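Local structure of CD180 antigen (Mus musculus, 3T6Q) at residues E10-V13 / N14-N18; P46-Q49 / N50-S54; Q213-L216 / V217-G221; E171-S174 / S175-Q178. The protein may cooperate with MD-1 and TLR4 in the innate immune response of B cells to bacterial lipopolysaccharide, and leads to NF-kappa-B activation. All blocks are in the same frame, centred on the assembly; numbering follows the deposited sequence.

Contact 1 (E10-V13 / N14-N18); sequences EKEV and NKTYN. With NAG (2-acetamido-2-deoxy-beta-D-glucopyranose), chain P.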
loop_
_atom_site.group_PDB
_atom_site.type_symbol
_atom_site.label_atom_id
_atom_site.label_comp_id
_atom_site.label_asym_id
_atom_site.label_seq_id
_atom_site.Cartn_x
_atom_site.Cartn_y
_atom_site.Cartn_z
ATOM N N GLU A 10 -1.346 -13.788 31.895
ATOM C CA GLU A 10 -2.564 -13.406 32.573
ATOM C C GLU A 10 -2.363 -12.053 33.244
ATOM O O GLU A 10 -1.767 -11.968 34.313
ATOM C CB GLU A 10 -2.953 -14.446 33.607
ATOM C CG GLU A 10 -4.169 -14.035 34.410
ATOM C CD GLU A 10 -4.623 -15.122 35.352
ATOM O OE1 GLU A 10 -5.507 -15.902 34.947
ATOM O OE2 GLU A 10 -4.082 -15.198 36.478
ATOM N N LYS A 11 -2.855 -10.999 32.610
ATOM C CA LYS A 11 -2.716 -9.676 33.170
ATOM C C LYS A 11 -3.761 -9.447 34.248
ATOM O O LYS A 11 -3.431 -8.939 35.301
ATOM C CB LYS A 11 -2.775 -8.607 32.086
ATOM C CG LYS A 11 -1.590 -8.699 31.133
ATOM C CD LYS A 11 -1.685 -7.657 30.038
ATOM C CE LYS A 11 -0.981 -6.381 30.436
ATOM N NZ LYS A 11 -1.416 -5.262 29.555
ATOM N N GLU A 12 -5.015 -9.812 33.982
ATOM C CA GLU A 12 -6.077 -9.783 34.999
ATOM C C GLU A 12 -6.787 -11.113 35.007
ATOM O O GLU A 12 -7.388 -11.487 34.002
ATOM C CB GLU A 12 -7.125 -8.735 34.687
ATOM C CG GLU A 12 -6.871 -7.350 35.232
ATOM C CD GLU A 12 -8.067 -6.443 34.995
ATOM O OE1 GLU A 12 -7.967 -5.542 34.130
ATOM O OE2 GLU A 12 -9.116 -6.651 35.647
ATOM N N VAL A 13 -6.723 -11.812 36.140
ATOM C CA VAL A 13 -7.368 -13.116 36.324
ATOM C C VAL A 13 -8.745 -13.128 35.679
ATOM O O VAL A 13 -9.583 -12.253 35.962
ATOM C CB VAL A 13 -7.516 -13.490 37.829
ATOM C CG1 VAL A 13 -8.056 -14.902 37.976
ATOM C CG2 VAL A 13 -6.190 -13.332 38.571
ATOM N N ASN A 14 -8.961 -14.102 34.790
ATOM C CA ASN A 14 -10.255 -14.303 34.116
ATOM C C ASN A 14 -10.704 -13.198 33.148
ATOM O O ASN A 14 -11.760 -13.322 32.524
ATOM C CB ASN A 14 -11.374 -14.572 35.135
ATOM C CG ASN A 14 -11.188 -15.875 35.880
ATOM O OD1 ASN A 14 -10.746 -16.873 35.306
ATOM N ND2 ASN A 14 -11.533 -15.875 37.176
ATOM N N LYS A 15 -9.912 -12.134 33.019
ATOM C CA LYS A 15 -10.369 -10.948 32.309
ATOM C C LYS A 15 -9.484 -10.503 31.135
ATOM O O LYS A 15 -10.005 -10.194 30.055
ATOM C CB LYS A 15 -10.538 -9.789 33.299
ATOM C CG LYS A 15 -11.173 -8.556 32.685
ATOM C CD LYS A 15 -11.378 -7.467 33.725
ATOM C CE LYS A 15 -11.673 -6.132 33.065
ATOM N NZ LYS A 15 -11.849 -5.063 34.085
ATOM N N THR A 16 -8.169 -10.467 31.353
ATOM C CA THR A 16 -7.237 -9.830 30.388
ATOM C C THR A 16 -6.027 -10.672 30.133
ATOM O O THR A 16 -5.284 -10.979 31.051
ATOM C CB THR A 16 -6.767 -8.468 30.894
ATOM O OG1 THR A 16 -7.907 -7.630 31.027
ATOM C CG2 THR A 16 -5.772 -7.800 29.910
ATOM N N TYR A 17 -5.825 -11.038 28.868
ATOM C CA TYR A 17 -4.740 -11.930 28.489
ATOM C C TYR A 17 -3.928 -11.312 27.358
ATOM O O TYR A 17 -4.499 -10.766 26.393
ATOM C CB TYR A 17 -5.268 -13.333 28.136
ATOM C CG TYR A 17 -5.796 -14.026 29.378
ATOM C CD1 TYR A 17 -4.957 -14.812 30.181
ATOM C CD2 TYR A 17 -7.119 -13.820 29.794
ATOM C CE1 TYR A 17 -5.437 -15.404 31.343
ATOM C CE2 TYR A 17 -7.604 -14.405 30.949
ATOM C CZ TYR A 17 -6.761 -15.189 31.717
ATOM O OH TYR A 17 -7.258 -15.745 32.870
ATOM N N ASN A 18 -2.608 -11.345 27.540
ATOM C CA ASN A 18 -1.673 -10.949 26.496
ATOM C C ASN A 18 -0.993 -12.169 25.883
ATOM O O ASN A 18 -0.147 -12.802 26.510
ATOM C CB ASN A 18 -0.623 -10.000 27.067
ATOM C CG ASN A 18 0.272 -9.420 25.997
ATOM O OD1 ASN A 18 0.734 -10.124 25.101
ATOM N ND2 ASN A 18 0.484 -8.128 26.059
HETATM C C1 NAG P . -11.422 -17.034 38.038
HETATM C C2 NAG P . -11.889 -16.527 39.408
HETATM C C3 NAG P . -12.169 -17.670 40.376
HETATM C C4 NAG P . -13.001 -18.778 39.747
HETATM C C5 NAG P . -12.446 -19.191 38.385
HETATM C C6 NAG P . -13.416 -20.126 37.670
HETATM C C7 NAG P . -11.108 -14.366 40.259
HETATM C C8 NAG P . -9.995 -13.613 40.936
HETATM N N2 NAG P . -10.906 -15.667 40.041
HETATM O O3 NAG P . -12.858 -17.164 41.497
HETATM O O4 NAG P . -12.975 -19.872 40.633
HETATM O O5 NAG P . -12.268 -18.064 37.552
HETATM O O6 NAG P . -12.750 -21.331 37.375
HETATM O O7 NAG P . -12.139 -13.781 39.924
#

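Contact 2 (P46-Q49 / N50-S54); sequences PTIQ and NTTFS. With NAG (2-acetamido-2-deoxy-beta-D-glucopyranose), chain R.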
loop_
_atom_site.group_PDB
_atom_site.type_symbol
_atom_site.label_atom_id
_atom_site.label_comp_id
_atom_site.label_asym_id
_atom_site.label_seq_id
_atom_site.Cartn_x
_atom_site.Cartn_y
_atom_site.Cartn_z
ATOM N N PRO A 46 -3.945 -16.982 9.085
ATOM C CA PRO A 46 -4.059 -16.651 7.665
ATOM C C PRO A 46 -5.511 -16.425 7.251
ATOM O O PRO A 46 -5.791 -15.544 6.429
ATOM C CB PRO A 46 -3.430 -17.900 6.980
ATOM C CG PRO A 46 -2.423 -18.347 7.962
ATOM C CD PRO A 46 -3.084 -18.160 9.307
ATOM N N THR A 47 -6.450 -17.166 7.848
ATOM C CA THR A 47 -7.875 -16.859 7.616
ATOM C C THR A 47 -8.539 -16.843 8.979
ATOM O O THR A 47 -8.139 -17.587 9.854
ATOM C CB THR A 47 -8.599 -17.933 6.763
ATOM O OG1 THR A 47 -8.628 -19.151 7.500
ATOM C CG2 THR A 47 -7.904 -18.191 5.404
ATOM N N ILE A 48 -9.513 -15.961 9.164
ATOM C CA ILE A 48 -10.347 -16.003 10.352
ATOM C C ILE A 48 -11.774 -16.158 9.808
ATOM O O ILE A 48 -12.110 -15.720 8.661
ATOM C CB ILE A 48 -10.140 -14.774 11.302
ATOM C CG1 ILE A 48 -10.410 -13.433 10.547
ATOM C CG2 ILE A 48 -8.711 -14.796 11.848
ATOM C CD1 ILE A 48 -10.254 -12.178 11.437
ATOM N N GLN A 49 -12.611 -16.807 10.604
ATOM C CA GLN A 49 -13.905 -17.250 10.085
ATOM C C GLN A 49 -14.820 -17.520 11.313
ATOM O O GLN A 49 -14.403 -17.296 12.447
ATOM C CB GLN A 49 -13.712 -18.521 9.218
ATOM C CG GLN A 49 -13.109 -19.727 9.953
ATOM C CD GLN A 49 -11.615 -19.821 9.802
ATOM O OE1 GLN A 49 -11.042 -19.351 8.815
ATOM N NE2 GLN A 49 -10.965 -20.425 10.776
ATOM N N ASN A 50 -16.032 -18.016 11.075
ATOM C CA ASN A 50 -17.060 -18.150 12.123
ATOM C C ASN A 50 -16.650 -18.964 13.317
ATOM O O ASN A 50 -17.122 -18.711 14.419
ATOM C CB ASN A 50 -18.389 -18.657 11.536
ATOM C CG ASN A 50 -18.322 -20.123 11.095
ATOM O OD1 ASN A 50 -17.309 -20.591 10.573
ATOM N ND2 ASN A 50 -19.413 -20.855 11.325
ATOM N N THR A 51 -15.704 -19.885 13.142
ATOM C CA THR A 51 -15.235 -20.723 14.241
ATOM C C THR A 51 -14.051 -20.162 15.057
ATOM O O THR A 51 -13.684 -20.707 16.114
ATOM C CB THR A 51 -14.808 -22.099 13.710
ATOM O OG1 THR A 51 -13.933 -21.891 12.599
ATOM C CG2 THR A 51 -16.037 -22.897 13.224
ATOM N N THR A 52 -13.421 -19.101 14.572
ATOM C CA THR A 52 -12.171 -18.654 15.186
ATOM C C THR A 52 -12.357 -18.128 16.613
ATOM O O THR A 52 -11.568 -18.451 17.520
ATOM C CB THR A 52 -11.528 -17.546 14.329
ATOM O OG1 THR A 52 -11.413 -18.027 12.977
ATOM C CG2 THR A 52 -10.166 -17.159 14.921
ATOM N N PHE A 53 -13.402 -17.324 16.818
ATOM C CA PHE A 53 -13.561 -16.606 18.107
ATOM C C PHE A 53 -14.862 -16.993 18.856
ATOM O O PHE A 53 -15.181 -16.401 19.897
ATOM C CB PHE A 53 -13.559 -15.069 17.855
ATOM C CG PHE A 53 -12.300 -14.542 17.155
ATOM C CD1 PHE A 53 -12.382 -14.009 15.865
ATOM C CD2 PHE A 53 -11.057 -14.561 17.783
ATOM C CE1 PHE A 53 -11.245 -13.545 15.218
ATOM C CE2 PHE A 53 -9.888 -14.088 17.129
ATOM C CZ PHE A 53 -9.993 -13.582 15.855
ATOM N N SER A 54 -15.626 -17.947 18.317
ATOM C CA SER A 54 -17.034 -18.111 18.740
ATOM C C SER A 54 -17.256 -18.414 20.230
ATOM O O SER A 54 -18.310 -18.075 20.754
ATOM C CB SER A 54 -17.800 -19.111 17.850
ATOM O OG SER A 54 -17.160 -20.362 17.896
HETATM C C1 NAG R . -19.523 -22.249 10.955
HETATM C C2 NAG R . -20.382 -23.052 11.949
HETATM C C3 NAG R . -20.722 -24.441 11.364
HETATM C C4 NAG R . -21.115 -24.418 9.878
HETATM C C5 NAG R . -20.036 -23.647 9.127
HETATM C C6 NAG R . -20.189 -23.592 7.613
HETATM C C7 NAG R . -20.012 -22.197 14.248
HETATM C C8 NAG R . -19.319 -22.338 15.564
HETATM N N2 NAG R . -19.765 -23.107 13.278
HETATM O O3 NAG R . -21.824 -24.954 12.063
HETATM O O4 NAG R . -21.275 -25.738 9.386
HETATM O O5 NAG R . -20.058 -22.334 9.635
HETATM O O6 NAG R . -21.300 -22.801 7.307
HETATM O O7 NAG R . -20.789 -21.246 14.129
HETATM O O HOH W 1 -8.914 -19.276 12.809
#

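Contact 3 (Q213-L216 / V217-G221); sequences QNLL and VIFKG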
loop_
_atom_site.group_PDB
_atom_site.type_symbol
_atom_site.label_atom_id
_atom_site.label_comp_id
_atom_site.label_asym_id
_atom_site.label_seq_id
_atom_site.Cartn_x
_atom_site.Cartn_y
_atom_site.Cartn_z
ATOM N N GLN A 213 1.580 20.794 1.656
ATOM C CA GLN A 213 2.539 21.596 0.906
ATOM C C GLN A 213 1.912 22.896 0.388
ATOM O O GLN A 213 2.620 23.737 -0.192
ATOM C CB GLN A 213 3.149 20.762 -0.250
ATOM C CG GLN A 213 3.907 19.504 0.213
ATOM C CD GLN A 213 5.126 19.814 1.092
ATOM O OE1 GLN A 213 6.129 20.362 0.611
ATOM N NE2 GLN A 213 5.048 19.456 2.389
ATOM N N ASN A 214 0.603 23.079 0.609
ATOM C CA ASN A 214 -0.073 24.269 0.071
ATOM C C ASN A 214 -1.076 24.906 1.030
ATOM O O ASN A 214 -2.288 24.709 0.905
ATOM C CB ASN A 214 -0.671 24.021 -1.333
ATOM C CG ASN A 214 -0.868 25.323 -2.134
ATOM O OD1 ASN A 214 -1.119 26.408 -1.567
ATOM N ND2 ASN A 214 -0.767 25.218 -3.465
ATOM N N LEU A 215 -0.534 25.676 1.989
ATOM C CA LEU A 215 -1.334 26.300 3.013
ATOM C C LEU A 215 -2.416 27.226 2.402
ATOM O O LEU A 215 -3.530 27.261 2.885
ATOM C CB LEU A 215 -0.441 27.099 3.966
ATOM C CG LEU A 215 0.351 26.322 5.028
ATOM C CD1 LEU A 215 1.220 27.276 5.855
ATOM C CD2 LEU A 215 -0.616 25.562 5.935
ATOM N N LEU A 216 -2.073 27.929 1.327
ATOM C CA LEU A 216 -2.982 28.905 0.686
ATOM C C LEU A 216 -4.270 28.182 0.288
ATOM O O LEU A 216 -5.373 28.669 0.585
ATOM C CB LEU A 216 -2.315 29.524 -0.548
ATOM C CG LEU A 216 -2.506 30.963 -1.061
ATOM C CD1 LEU A 216 -2.202 30.987 -2.556
ATOM C CD2 LEU A 216 -3.901 31.449 -0.831
ATOM N N VAL A 217 -4.124 27.004 -0.335
ATOM C CA VAL A 217 -5.228 26.158 -0.782
ATOM C C VAL A 217 -6.131 25.743 0.364
ATOM O O VAL A 217 -7.356 25.766 0.208
ATOM C CB VAL A 217 -4.733 24.894 -1.554
ATOM C CG1 VAL A 217 -5.734 23.742 -1.498
ATOM C CG2 VAL A 217 -4.414 25.248 -2.988
ATOM N N ILE A 218 -5.527 25.379 1.504
ATOM C CA ILE A 218 -6.282 24.933 2.667
ATOM C C ILE A 218 -7.140 26.083 3.238
ATOM O O ILE A 218 -8.340 25.912 3.487
ATOM C CB ILE A 218 -5.344 24.389 3.815
ATOM C CG1 ILE A 218 -4.513 23.177 3.378
ATOM C CG2 ILE A 218 -6.145 24.019 5.055
ATOM C CD1 ILE A 218 -5.274 21.979 2.827
ATOM N N PHE A 219 -6.508 27.219 3.531
ATOM C CA PHE A 219 -7.249 28.357 4.093
ATOM C C PHE A 219 -8.386 28.796 3.160
ATOM O O PHE A 219 -9.510 29.001 3.603
ATOM C CB PHE A 219 -6.319 29.538 4.414
ATOM C CG PHE A 219 -5.393 29.286 5.605
ATOM C CD1 PHE A 219 -5.901 29.128 6.878
ATOM C CD2 PHE A 219 -4.012 29.196 5.413
ATOM C CE1 PHE A 219 -5.056 28.875 7.964
ATOM C CE2 PHE A 219 -3.163 28.946 6.478
ATOM C CZ PHE A 219 -3.687 28.807 7.754
ATOM N N LYS A 220 -8.096 28.928 1.873
ATOM C CA LYS A 220 -9.152 29.263 0.929
ATOM C C LYS A 220 -10.294 28.215 0.893
ATOM O O LYS A 220 -11.485 28.563 0.944
ATOM C CB LYS A 220 -8.547 29.538 -0.449
ATOM C CG LYS A 220 -9.564 29.774 -1.563
ATOM C CD LYS A 220 -8.824 29.881 -2.895
ATOM C CE LYS A 220 -7.765 30.980 -2.833
ATOM N NZ LYS A 220 -7.222 31.288 -4.194
ATOM N N GLY A 221 -9.929 26.936 0.866
ATOM C CA GLY A 221 -10.893 25.844 0.811
ATOM C C GLY A 221 -11.750 25.731 2.052
ATOM O O GLY A 221 -12.886 25.308 1.977
#

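Contact 4 (E171-S174 / S175-Q178); sequences EDMS and SLQQ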
loop_
_atom_site.group_PDB
_atom_site.type_symbol
_atom_site.label_atom_id
_atom_site.label_comp_id
_atom_site.label_asym_id
_atom_site.label_seq_id
_atom_site.Cartn_x
_atom_site.Cartn_y
_atom_site.Cartn_z
ATOM N N GLU A 171 -19.378 16.780 -2.552
ATOM C CA GLU A 171 -19.957 15.447 -2.356
ATOM C C GLU A 171 -19.288 14.682 -1.236
ATOM O O GLU A 171 -19.971 14.096 -0.376
ATOM C CB GLU A 171 -19.821 14.655 -3.650
ATOM C CG GLU A 171 -20.998 13.758 -3.937
ATOM C CD GLU A 171 -21.245 13.632 -5.424
ATOM O OE1 GLU A 171 -20.357 13.090 -6.122
ATOM O OE2 GLU A 171 -22.322 14.079 -5.888
ATOM N N ASP A 172 -17.952 14.696 -1.234
ATOM C CA ASP A 172 -17.164 14.107 -0.123
ATOM C C ASP A 172 -17.613 14.657 1.212
ATOM O O ASP A 172 -17.881 13.906 2.154
ATOM C CB ASP A 172 -15.665 14.448 -0.276
ATOM C CG ASP A 172 -15.025 13.817 -1.516
ATOM O OD1 ASP A 172 -15.598 12.823 -2.026
ATOM O OD2 ASP A 172 -13.936 14.304 -1.965
ATOM N N MET A 173 -17.647 15.988 1.290
ATOM C CA MET A 173 -18.005 16.665 2.539
ATOM C C MET A 173 -19.457 16.410 2.942
ATOM O O MET A 173 -19.737 16.250 4.126
ATOM C CB MET A 173 -17.690 18.181 2.465
ATOM C CG MET A 173 -16.223 18.528 2.191
ATOM S SD MET A 173 -15.062 17.676 3.309
ATOM C CE MET A 173 -15.731 18.126 4.890
ATOM N N SER A 174 -20.382 16.318 1.978
ATOM C CA SER A 174 -21.788 16.060 2.372
ATOM C C SER A 174 -21.996 14.652 2.940
ATOM O O SER A 174 -22.892 14.439 3.728
ATOM C CB SER A 174 -22.772 16.384 1.243
ATOM O OG SER A 174 -22.526 15.551 0.143
ATOM N N SER A 175 -21.121 13.700 2.587
ATOM C CA SER A 175 -21.215 12.351 3.165
ATOM C C SER A 175 -20.983 12.322 4.697
ATOM O O SER A 175 -21.334 11.341 5.357
ATOM C CB SER A 175 -20.285 11.363 2.425
ATOM O OG SER A 175 -18.926 11.507 2.833
ATOM N N LEU A 176 -20.421 13.404 5.250
ATOM C CA LEU A 176 -20.185 13.573 6.703
ATOM C C LEU A 176 -21.230 14.417 7.433
ATOM O O LEU A 176 -21.098 14.614 8.638
ATOM C CB LEU A 176 -18.851 14.288 6.967
ATOM C CG LEU A 176 -17.534 13.879 6.346
ATOM C CD1 LEU A 176 -16.466 14.897 6.709
ATOM C CD2 LEU A 176 -17.145 12.498 6.842
ATOM N N GLN A 177 -22.222 14.968 6.722
ATOM C CA GLN A 177 -23.147 15.962 7.346
ATOM C C GLN A 177 -23.875 15.487 8.632
ATOM O O GLN A 177 -24.082 16.278 9.564
ATOM C CB GLN A 177 -24.125 16.576 6.314
ATOM C CG GLN A 177 -25.039 15.550 5.651
ATOM C CD GLN A 177 -25.884 16.108 4.518
ATOM O OE1 GLN A 177 -25.369 16.481 3.456
ATOM N NE2 GLN A 177 -27.197 16.136 4.727
ATOM N N GLN A 178 -24.245 14.208 8.701
ATOM C CA GLN A 178 -24.927 13.686 9.899
ATOM C C GLN A 178 -24.058 13.559 11.154
ATOM O O GLN A 178 -24.573 13.517 12.286
ATOM C CB GLN A 178 -25.629 12.360 9.583
ATOM C CG GLN A 178 -27.123 12.490 9.305
ATOM C CD GLN A 178 -27.475 13.758 8.535
ATOM O OE1 GLN A 178 -27.033 13.954 7.399
ATOM N NE2 GLN A 178 -28.267 14.631 9.156
#

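Contact 1 (E10-V13 / N14-N18)
Glu-12 and Thr-16 pair across a beta hairpin, strands 9-12 and 16-18, at the N-terminal edge of the leucine-rich repeat solenoid. Two classic beta bulges flank the pair: Lys-11 and Glu-12 both face Thr-16, and Lys-15 and Thr-16 both face Glu-12, so that each carbonyl takes two amides. Thr-16 O accepts from Lys-11 N at 2.9 Å and, more nearly straight, from Glu-12 N at 3.2 Å. In return Glu-12 O takes Lys-15 N and Thr-16 N, the latter at 2.9 Å, in the carbonyl plane and on a lone pair.

The charged side chains add a salt bridge. Glu-12 and Lys-15 run alongside each other and point the same way, so that Glu-12 OE2 lies 3.5 Å from Lys-15 NZ while also touching its CD. Apolar contact is slighter: the CG2 methyl of Thr-16 rests on the CB of Lys-11.

On the other side of the hairpin, Glu-10 and Tyr-17 also run side by side. CG of Glu-10 is anti to the backbone N (chi1 176°) and the chain is extended, which brings the carboxylate past Tyr-17 CE1 to the hydroxyl. Tyr-17 is backed by Leu-31, Pro-32 and Leu-38 of the following coil and strand, and Asn-14 O receives a hydrogen bond from Ser-34 OG. The turn residue Asn-14 begins an Asn-Lys-Thr sequon and carries N-acetylglucosamine on ND2, with Val-13 CG1 3.6 Å from the sugar N2. Tyr-17 OH accepts from Asn-14 N at 3.0 Å and donates to the anti lone pair of Glu-10 OE1 at 2.7 Å.

Contact 2 (P46-Q49 / N50-S54)
Thr-52 OG1 is gripped by the backbone amide of Gln-49, with Gln-49 N 2.9 Å away, and by a water 2.8 Å from the same hydroxyl oxygen. The hydroxyl is brought back over the preceding strand end by a chi1 of -53°, which sets OG1 beside its own backbone N. The water goes on to a weak bond with Thr-47 O. A second link runs the opposite way: Thr-52 N donates to Gln-49 O at 3.0 Å, a nearly straight bond whose donor stands well above the carbonyl plane. Together the two bonds fasten Gln-49 to Thr-52 through both main chain and side chain, round a turn that leads out of strand 47-48 within the first leucine-rich repeat.

The Gln-49 side chain is bent at chi2 and crosses Thr-52 at about a right angle. Its amide is steadied by Thr-47, whose OG1 donates to Gln-49 OE1 at 2.8 Å, in the carbonyl plane and on a lone pair.

Beside these polar bonds the packing is apolar. The CG2 methyl of Thr-52 sits over the centre of one face of the Phe-53 ring, 3.6 Å above its plane, whereas Ile-48 CD1 comes to the ring edge, 4.1 Å from Phe-53 CE1. Phe-53 also meets the nearly parallel ring of Phe-77 in the core.

Asn-50, Thr-51 and Thr-52 form an N-glycosylation sequon, and Asn-50 ND2 carries the sugar, which touches Thr-51 CG2 and is hydrogen-bonded to Gln-78 NE2. The chemistry implies that in the folded, glycosylated protein the hydroxyl of the sequon threonine is engaged in the turn, by Gln-49 N and a water.

Contact 3 (Q213-L216 / V217-G221)
Asn-214 and Val-217 cross at about a right angle, with the CG2 methyl of Val-217 set against the ND2 and CG of the Asn-214 amide, 3.6 Å from that CG. Asn-214 is the N-cap of helix 215-221. Its chi1 of -157° swings the amide beside its own carbonyl carbon, and from there Asn-214 OD1 accepts from Val-217 N at 3.3 Å, a capping bond that is weak though fairly straight. The next link, from Ile-218 N to Asn-214 O, is likewise weak at 3.4 Å, so the first turn is probably held less firmly than the next.

Further along, the bonds become regular: Phe-219 N to Leu-215 O is 3.0 Å and nearly along the C=O axis, and Lys-220 N to Leu-216 O is also 3.0 Å.

On the buried side, Phe-219 leans back along the helix toward Leu-215. Its CE2 lies 4.1 Å from Leu-215 CB, while CD2 of Phe-219 comes within 3.2 Å of Leu-215 O, which approaches the ring obliquely. On the exposed side, Leu-216 and the aliphatic chain of Lys-220 make only a loose contact.

The cap is supported from outside, as Leu-215 N donates to Glu-241 OE1. Leu-215 packs on Val-247, and the Phe-219 ring meets Phe-248 at a steep angle of about 70°. The short helix thus connects strand 203-208 to strand 226-231 on the outer side of the solenoid, as the helical part of a leucine-rich repeat coil, and its apolar side faces the residues of the next coil.

Contact 4 (E171-S174 / S175-Q178)
Ser-175 OG donates to Asp-172 O at 2.7 Å, the shortest polar bond at the end of helix 170-174. A chi1 of 78° holds the hydroxyl between its own backbone N and carbonyl carbon, close enough to reach back a turn. Ser-175 N bonds to Glu-171 O at 3.2 Å and only weakly to Asp-172 O. Glu-171 O is shared, because Ser-174 OG approaches it from the same face of the carbonyl plane, at 3.0 Å.

Beyond the last helical turn the chain closes a type I beta turn from Ser-174 to Gln-177, with Gln-177 N 3.1 Å from Ser-174 O and standing above that carbonyl plane. Leu-176 N similarly reaches Met-173 O. On the buried side, the doubly bent Met-173 brings its CE methyl to Leu-176 CD1 at 3.8 Å, an apolar pair whose leucine also packs on Leu-146.

Further out, Leu-146 N is hydrogen-bonded to Ser-175 OG, and Asp-172 OD2 takes Ser-169 N near the start of the helix. The serine hydroxyls therefore supplement the backbone bonds at two of the last carbonyls, Glu-171 O and Asp-172 O, and Ser-175 OG also joins the helix end to the preceding coil.

The four contacts, a hairpin, a turn and two helix ends, are spaced along the N-terminal part of the horseshoe, and none touches another. Contacts 1 and 2 lie close in space, their centres about 21 Å apart, and each carries an N-linked sugar on its asparagine. Contacts 4 and 3 follow in chain order, with centres about 20 Å apart and nearest atoms about 8 Å apart; both involve short helices of the outer surface. Contacts 1 and 3 are the most distant pair, about 49 Å between centres. The copper ion bound by Glu-249 and His-275 lies about 10 Å from the side chain of Leu-216 in contact 3, a neighbour of that segment but not bound by it.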